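Side-chain contacts in Alr1585 protein (Nostoc sp., PDB 5C2I), which is a haem-containing DyP-type peroxidase, one of the dye-decolorizing peroxidases that probably use hydrogen peroxide to oxidise dyes and other substrates: residues 415-420 with 426-431; 334-339 with 402-407. The protein carries 1 engineered substitution. One frame throughout, in Å; residues are numbered along the deposited sequence.

Contact 1: 415-420 with 426-431; sequences TGPDPL and GTQKWP. With HEM (protoporphyrin IX containing Fe), chain E.
Q428 reaches back from the start of its strand and gives NE2 to the carbonyl O of P417, at 2.9 Å. The bond is bent: the N-H...O angle is 152°, and the donor sits 29° out of the carbonyl plane. A chain bent at chi2 (83°) folds the carboxamide toward the loop. OE1 of the same amide accepts from the backbone N of F444, and these two bonds fix its rotation. CB of P419 lies against this amide, 3.9 Å from Q428 NE2, while P419 CG comes obliquely to W430 CH2 (4.2 Å). The indole NE1 is taken up by Y442 O, and L287 and I288 of helix 281-289 also pack on W430. Packing is tight at two glycines in the opposing backbones: G416 CA makes a C-H...O contact with T427 O at 3.2 Å, and P417 CG lies 3.4 Å from G426 N. Strand 428-431 pairs antiparallel with 439-442 in a small two-stranded ribbon, and the irregular loop 415-420 runs from its flank to the haem. Within the loop D418 forms an Asx turn, OD1 accepting from L420 N (2.8 Å), while OD2 bonds H330 ND1, consistent with the proximal His-Asp pair of haem peroxidases. L420 then places CD2 3.6 Å from HEM C1B, on the porphyrin side opposite the iron-bound water 2. At the partly exposed K429 a water takes over from direct packing: water 1 donates to T415 O (2.7 Å) and accepts from K429 N, spanning backbones that do not pair directly. T427, also partly exposed, directs CB away from the loop, and its OG1 bonds N443.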
loop_
_atom_site.group_PDB
_atom_site.type_symbol
_atom_site.label_atom_id
_atom_site.label_comp_id
_atom_site.label_asym_id
_atom_site.label_seq_id
_atom_site.Cartn_x
_atom_site.Cartn_y
_atom_site.Cartn_z
ATOM N N THR A 415 32.560 32.514 10.399
ATOM C CA THR A 415 31.712 31.323 10.295
ATOM C C THR A 415 30.886 31.337 9.015
ATOM O O THR A 415 30.725 30.309 8.338
ATOM C CB THR A 415 30.769 31.228 11.503
ATOM O OG1 THR A 415 31.575 31.095 12.695
ATOM C CG2 THR A 415 29.821 30.038 11.365
ATOM N N GLY A 416 30.408 32.530 8.656
ATOM C CA GLY A 416 29.551 32.693 7.492
ATOM C C GLY A 416 28.107 32.495 7.903
ATOM O O GLY A 416 27.815 32.033 9.000
ATOM N N PRO A 417 27.179 32.839 7.009
ATOM C CA PRO A 417 25.770 32.612 7.300
ATOM C C PRO A 417 25.411 31.128 7.340
ATOM O O PRO A 417 26.093 30.292 6.723
ATOM C CB PRO A 417 25.054 33.312 6.147
ATOM C CG PRO A 417 26.074 33.440 5.052
ATOM C CD PRO A 417 27.418 33.427 5.688
ATOM N N ASP A 418 24.327 30.815 8.066
ATOM C CA ASP A 418 23.666 29.511 7.962
ATOM C C ASP A 418 23.404 29.224 6.462
ATOM O O ASP A 418 22.772 30.044 5.810
ATOM C CB ASP A 418 22.354 29.623 8.757
ATOM C CG ASP A 418 21.522 28.361 8.779
ATOM O OD1 ASP A 418 21.364 27.676 7.732
ATOM O OD2 ASP A 418 20.963 28.108 9.878
ATOM N N PRO A 419 23.969 28.109 5.888
ATOM C CA PRO A 419 23.864 27.892 4.433
ATOM C C PRO A 419 22.474 27.448 4.005
ATOM O O PRO A 419 22.116 27.561 2.828
ATOM C CB PRO A 419 24.867 26.767 4.172
ATOM C CG PRO A 419 24.858 26.003 5.466
ATOM C CD PRO A 419 24.787 27.068 6.527
ATOM N N LEU A 420 21.653 27.049 4.975
ATOM C CA LEU A 420 20.278 26.699 4.688
ATOM C C LEU A 420 19.350 27.902 4.668
ATOM O O LEU A 420 18.613 28.081 3.711
ATOM C CB LEU A 420 19.810 25.665 5.749
ATOM C CG LEU A 420 18.527 24.920 5.449
ATOM C CD1 LEU A 420 18.690 24.034 4.219
ATOM C CD2 LEU A 420 18.087 24.074 6.658
ATOM N N GLY A 426 26.445 33.607 1.710
ATOM C CA GLY A 426 27.872 33.939 1.810
ATOM C C GLY A 426 28.773 32.718 1.851
ATOM O O GLY A 426 28.511 31.701 1.182
ATOM N N THR A 427 29.876 32.845 2.589
ATOM C CA THR A 427 30.963 31.913 2.495
ATOM C C THR A 427 31.022 31.081 3.772
ATOM O O THR A 427 31.077 31.631 4.838
ATOM C CB THR A 427 32.297 32.645 2.342
ATOM O OG1 THR A 427 32.207 33.535 1.232
ATOM C CG2 THR A 427 33.454 31.656 2.123
ATOM N N GLN A 428 31.050 29.760 3.621
ATOM C CA GLN A 428 31.330 28.852 4.744
ATOM C C GLN A 428 32.656 28.145 4.556
ATOM O O GLN A 428 33.170 28.016 3.430
ATOM C CB GLN A 428 30.198 27.826 4.891
ATOM C CG GLN A 428 28.834 28.433 5.168
ATOM C CD GLN A 428 28.137 28.898 3.906
ATOM O OE1 GLN A 428 28.380 28.386 2.800
ATOM N NE2 GLN A 428 27.234 29.853 4.067
ATOM N N LYS A 429 33.228 27.703 5.669
ATOM C CA LYS A 429 34.444 26.885 5.670
ATOM C C LYS A 429 34.061 25.467 6.046
ATOM O O LYS A 429 33.476 25.254 7.095
ATOM C CB LYS A 429 35.438 27.434 6.688
ATOM C CG LYS A 429 35.959 28.816 6.295
ATOM C CD LYS A 429 37.060 29.298 7.219
ATOM C CE LYS A 429 36.511 29.751 8.543
ATOM N NZ LYS A 429 37.491 30.643 9.200
ATOM N N TRP A 430 34.389 24.521 5.184
ATOM C CA TRP A 430 33.948 23.133 5.299
ATOM C C TRP A 430 35.143 22.242 5.591
ATOM O O TRP A 430 36.187 22.365 4.921
ATOM C CB TRP A 430 33.275 22.719 3.991
ATOM C CG TRP A 430 32.212 23.699 3.575
ATOM C CD1 TRP A 430 32.400 24.899 2.966
ATOM C CD2 TRP A 430 30.798 23.570 3.749
ATOM N NE1 TRP A 430 31.199 25.513 2.714
ATOM C CE2 TRP A 430 30.199 24.732 3.211
ATOM C CE3 TRP A 430 29.968 22.579 4.295
ATOM C CZ2 TRP A 430 28.807 24.931 3.219
ATOM C CZ3 TRP A 430 28.617 22.770 4.304
ATOM C CH2 TRP A 430 28.036 23.935 3.760
ATOM N N PRO A 431 35.018 21.345 6.585
ATOM C CA PRO A 431 36.134 20.447 6.866
ATOM C C PRO A 431 36.318 19.442 5.731
ATOM O O PRO A 431 35.363 18.831 5.293
ATOM C CB PRO A 431 35.722 19.759 8.184
ATOM C CG PRO A 431 34.671 20.673 8.795
ATOM C CD PRO A 431 33.935 21.187 7.571
HETATM C CHA HEM E . 16.160 22.260 12.929
HETATM C CHB HEM E . 15.220 22.369 8.200
HETATM C CHC HEM E . 13.900 27.009 8.591
HETATM C CHD HEM E . 15.092 26.922 13.255
HETATM C C1A HEM E . 16.039 21.888 11.600
HETATM C C2A HEM E . 16.381 20.608 11.072
HETATM C C3A HEM E . 16.116 20.644 9.748
HETATM C C4A HEM E . 15.591 21.925 9.466
HETATM C CMA HEM E . 16.273 19.534 8.743
HETATM C CAA HEM E . 16.941 19.400 11.835
HETATM C CBA HEM E . 15.940 18.433 12.472
HETATM C CGA HEM E . 15.118 19.179 13.487
HETATM O O1A HEM E . 15.526 19.369 14.671
HETATM O O2A HEM E . 14.021 19.617 13.138
HETATM C C1B HEM E . 14.734 23.647 7.928
HETATM C C2B HEM E . 14.279 24.076 6.632
HETATM C C3B HEM E . 13.877 25.333 6.742
HETATM C C4B HEM E . 14.152 25.712 8.130
HETATM C CMB HEM E . 14.242 23.218 5.417
HETATM C CAB HEM E . 13.254 26.258 5.762
HETATM C CBB HEM E . 12.565 25.853 4.680
HETATM C C1C HEM E . 14.159 27.426 9.907
HETATM C C2C HEM E . 14.077 28.719 10.381
HETATM C C3C HEM E . 14.441 28.691 11.702
HETATM C C4C HEM E . 14.717 27.357 12.021
HETATM C CMC HEM E . 13.618 29.943 9.643
HETATM C CAC HEM E . 14.574 29.790 12.659
HETATM C CBC HEM E . 14.883 31.041 12.425
HETATM C C1D HEM E . 15.361 25.581 13.522
HETATM C C2D HEM E . 15.677 25.134 14.874
HETATM C C3D HEM E . 16.020 23.856 14.786
HETATM C C4D HEM E . 15.853 23.524 13.355
HETATM C CMD HEM E . 15.660 25.948 16.158
HETATM C CAD HEM E . 16.388 22.955 15.930
HETATM C CBD HEM E . 17.874 23.017 16.302
HETATM C CGD HEM E . 18.133 22.124 17.471
HETATM O O1D HEM E . 19.007 21.274 17.326
HETATM O O2D HEM E . 17.498 22.228 18.576
HETATM N NA HEM E . 15.629 22.711 10.593
HETATM N NB HEM E . 14.706 24.661 8.734
HETATM N NC HEM E . 14.645 26.605 10.882
HETATM N ND HEM E . 15.552 24.610 12.626
HETATM FE FE HEM E . 15.172 24.647 10.735
HETATM O O HOH W 1 32.114 27.996 8.217
HETATM O O HOH W 2 12.891 24.261 11.069
#

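Contact 2: 334-339 with 402-407; sequences TNPRGD and SRWANP. With HEM (protoporphyrin IX containing Fe), chain E.
P336 sets CG over one face of the W404 six-membered ring, a CH-pi contact 4.0 Å from the ring centroid and 9° off its normal. P336 begins a type I' turn that ends at D339, just after helix 330-334, in the C-terminal region of the DyP-type peroxidase; W404 stands near the end of helix 397-405. With chi2 at -6° the indole lies with CD1 eclipsing CA, which swings the six-membered ring outward. It leads with CZ3, 3.4 Å from P336 CD, and its edge meets T334 O near the ring plane. P336 and W404 cross at about a right angle, and both also touch E357.

On the other side of the loop the side chains serve the haem. T334 turns OG1 back to H330 O of its own helix, and that OG1 packs 3.4 Å from HEM C2D. N335, with CG anti to the backbone N (chi1 -175°), divides its amide between two tasks: OD1 makes an Asx turn by accepting from R337 N, and ND2 donates to HEM O2D at 2.9 Å. R337, extended from CG to NE, has a second partner for NH2 in N312 OD1, while NH1 bonds F314 O. The other propionate oxygen, HEM O1D, lies in the guanidinium plane at its edge, 2.9 Å from R337 NH2.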
loop_
_atom_site.group_PDB
_atom_site.type_symbol
_atom_site.label_atom_id
_atom_site.label_comp_id
_atom_site.label_asym_id
_atom_site.label_seq_id
_atom_site.Cartn_x
_atom_site.Cartn_y
_atom_site.Cartn_z
ATOM N N THR A 334 21.264 27.507 14.880
ATOM C CA THR A 334 19.973 27.786 15.481
ATOM C C THR A 334 19.887 27.287 16.919
ATOM O O THR A 334 19.093 27.818 17.701
ATOM C CB THR A 334 18.815 27.211 14.650
ATOM O OG1 THR A 334 18.973 25.794 14.523
ATOM C CG2 THR A 334 18.745 27.826 13.300
ATOM N N ASN A 335 20.673 26.271 17.269
ATOM C CA ASN A 335 20.763 25.787 18.623
ATOM C C ASN A 335 22.210 25.486 18.964
ATOM O O ASN A 335 22.727 24.393 18.698
ATOM C CB ASN A 335 19.898 24.571 18.890
ATOM C CG ASN A 335 19.948 24.170 20.375
ATOM O OD1 ASN A 335 20.703 24.769 21.163
ATOM N ND2 ASN A 335 19.207 23.140 20.747
ATOM N N PRO A 336 22.903 26.486 19.515
ATOM C CA PRO A 336 24.334 26.309 19.739
ATOM C C PRO A 336 24.689 25.296 20.841
ATOM O O PRO A 336 25.878 25.010 21.023
ATOM C CB PRO A 336 24.808 27.738 20.118
ATOM C CG PRO A 336 23.797 28.656 19.527
ATOM C CD PRO A 336 22.489 27.895 19.652
ATOM N N ARG A 337 23.681 24.830 21.594
ATOM C CA ARG A 337 23.848 23.899 22.708
ATOM C C ARG A 337 25.044 24.213 23.621
ATOM O O ARG A 337 25.800 23.306 24.029
ATOM C CB ARG A 337 23.933 22.435 22.201
ATOM C CG ARG A 337 22.712 22.063 21.382
ATOM C CD ARG A 337 22.650 20.588 21.042
ATOM N NE ARG A 337 21.484 20.347 20.195
ATOM C CZ ARG A 337 20.643 19.312 20.258
ATOM N NH1 ARG A 337 20.790 18.329 21.144
ATOM N NH2 ARG A 337 19.650 19.253 19.367
ATOM N N GLY A 338 25.228 25.491 23.916
ATOM C CA GLY A 338 26.326 25.931 24.769
ATOM C C GLY A 338 27.452 26.711 24.125
ATOM O O GLY A 338 28.300 27.277 24.852
ATOM N N ASP A 339 27.531 26.737 22.788
ATOM C CA ASP A 339 28.671 27.467 22.136
ATOM C C ASP A 339 28.749 28.912 22.615
ATOM O O ASP A 339 29.851 29.440 22.768
ATOM C CB ASP A 339 28.573 27.504 20.592
ATOM C CG ASP A 339 28.960 26.212 19.930
ATOM O OD1 ASP A 339 29.666 25.360 20.534
ATOM O OD2 ASP A 339 28.533 26.030 18.757
ATOM N N SER A 402 18.164 36.804 12.955
ATOM C CA SER A 402 18.956 37.996 12.715
ATOM C C SER A 402 20.327 37.993 13.382
ATOM O O SER A 402 21.274 38.568 12.839
ATOM C CB SER A 402 18.157 39.264 13.080
ATOM O OG SER A 402 18.059 39.433 14.489
ATOM N N ARG A 403 20.435 37.367 14.550
ATOM C CA ARG A 403 21.676 37.396 15.327
ATOM C C ARG A 403 22.483 36.124 15.200
ATOM O O ARG A 403 23.699 36.118 15.442
ATOM C CB ARG A 403 21.361 37.673 16.809
ATOM C CG ARG A 403 20.512 38.936 17.043
ATOM C CD ARG A 403 21.349 40.186 17.154
ATOM N NE ARG A 403 22.314 40.145 18.275
ATOM C CZ ARG A 403 22.149 40.713 19.479
ATOM N NH1 ARG A 403 21.041 41.388 19.777
ATOM N NH2 ARG A 403 23.112 40.591 20.403
ATOM N N TRP A 404 21.830 35.016 14.896
ATOM C CA TRP A 404 22.505 33.705 14.801
ATOM C C TRP A 404 22.651 33.222 13.353
ATOM O O TRP A 404 23.776 33.087 12.856
ATOM C CB TRP A 404 21.796 32.655 15.663
ATOM C CG TRP A 404 21.971 32.895 17.152
ATOM C CD1 TRP A 404 22.770 33.849 17.762
ATOM C CD2 TRP A 404 21.416 32.101 18.219
ATOM N NE1 TRP A 404 22.683 33.717 19.125
ATOM C CE2 TRP A 404 21.876 32.641 19.421
ATOM C CE3 TRP A 404 20.577 30.993 18.255
ATOM C CZ2 TRP A 404 21.526 32.088 20.683
ATOM C CZ3 TRP A 404 20.197 30.463 19.497
ATOM C CH2 TRP A 404 20.670 31.012 20.687
ATOM N N ALA A 405 21.538 33.009 12.674
ATOM C CA ALA A 405 21.573 32.485 11.315
ATOM C C ALA A 405 22.249 33.413 10.296
ATOM O O ALA A 405 23.148 32.986 9.562
ATOM C CB ALA A 405 20.186 32.066 10.855
ATOM N N ASN A 406 21.844 34.663 10.247
ATOM C CA ASN A 406 22.355 35.578 9.233
ATOM C C ASN A 406 23.816 36.000 9.375
ATOM O O ASN A 406 24.527 36.014 8.381
ATOM C CB ASN A 406 21.485 36.838 9.163
ATOM C CG ASN A 406 20.074 36.559 8.670
ATOM O OD1 ASN A 406 19.747 35.465 8.208
ATOM N ND2 ASN A 406 19.232 37.572 8.770
ATOM N N PRO A 407 24.279 36.334 10.600
ATOM C CA PRO A 407 25.577 37.011 10.622
ATOM C C PRO A 407 26.772 36.112 10.298
ATOM O O PRO A 407 26.844 34.956 10.749
ATOM C CB PRO A 407 25.705 37.495 12.063
ATOM C CG PRO A 407 24.285 37.634 12.540
ATOM C CD PRO A 407 23.581 36.473 11.894
HETATM C CHA HEM E . 16.160 22.260 12.929
HETATM C CHB HEM E . 15.220 22.369 8.200
HETATM C CHC HEM E . 13.900 27.009 8.591
HETATM C CHD HEM E . 15.092 26.922 13.255
HETATM C C1A HEM E . 16.039 21.888 11.600
HETATM C C2A HEM E . 16.381 20.608 11.072
HETATM C C3A HEM E . 16.116 20.644 9.748
HETATM C C4A HEM E . 15.591 21.925 9.466
HETATM C CMA HEM E . 16.273 19.534 8.743
HETATM C CAA HEM E . 16.941 19.400 11.835
HETATM C CBA HEM E . 15.940 18.433 12.472
HETATM C CGA HEM E . 15.118 19.179 13.487
HETATM O O1A HEM E . 15.526 19.369 14.671
HETATM O O2A HEM E . 14.021 19.617 13.138
HETATM C C1B HEM E . 14.734 23.647 7.928
HETATM C C2B HEM E . 14.279 24.076 6.632
HETATM C C3B HEM E . 13.877 25.333 6.742
HETATM C C4B HEM E . 14.152 25.712 8.130
HETATM C CMB HEM E . 14.242 23.218 5.417
HETATM C CAB HEM E . 13.254 26.258 5.762
HETATM C CBB HEM E . 12.565 25.853 4.680
HETATM C C1C HEM E . 14.159 27.426 9.907
HETATM C C2C HEM E . 14.077 28.719 10.381
HETATM C C3C HEM E . 14.441 28.691 11.702
HETATM C C4C HEM E . 14.717 27.357 12.021
HETATM C CMC HEM E . 13.618 29.943 9.643
HETATM C CAC HEM E . 14.574 29.790 12.659
HETATM C CBC HEM E . 14.883 31.041 12.425
HETATM C C1D HEM E . 15.361 25.581 13.522
HETATM C C2D HEM E . 15.677 25.134 14.874
HETATM C C3D HEM E . 16.020 23.856 14.786
HETATM C C4D HEM E . 15.853 23.524 13.355
HETATM C CMD HEM E . 15.660 25.948 16.158
HETATM C CAD HEM E . 16.388 22.955 15.930
HETATM C CBD HEM E . 17.874 23.017 16.302
HETATM C CGD HEM E . 18.133 22.124 17.471
HETATM O O1D HEM E . 19.007 21.274 17.326
HETATM O O2D HEM E . 17.498 22.228 18.576
HETATM N NA HEM E . 15.629 22.711 10.593
HETATM N NB HEM E . 14.706 24.661 8.734
HETATM N NC HEM E . 14.645 26.605 10.882
HETATM N ND HEM E . 15.552 24.610 12.626
HETATM FE FE HEM E . 15.172 24.647 10.735
HETATM O O HOH W 2 12.891 24.261 11.069
#

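Overall arrangement
Going from the N terminus, the chain leaves helix 330-334 through 334-339 and meets 402-407 after 62 residues of helix, strand and irregular chain; contact 2 closes that long loop. Contact 1 opens afterwards and closes a short one, with five residues between 415-420 and 426-431. The two therefore stand in series, neither nested nor crossed, with centres 12 Å apart. Their neighbouring ends are joined where D418 N probably bonds A405 O at 2.9 Å and P417 packs on N406. K333 adds a second tie, its NZ bonding both W404 O and G416 O. Together they tie helices 330-334 and 397-405, beside the haem, to the outlying strand 428-431.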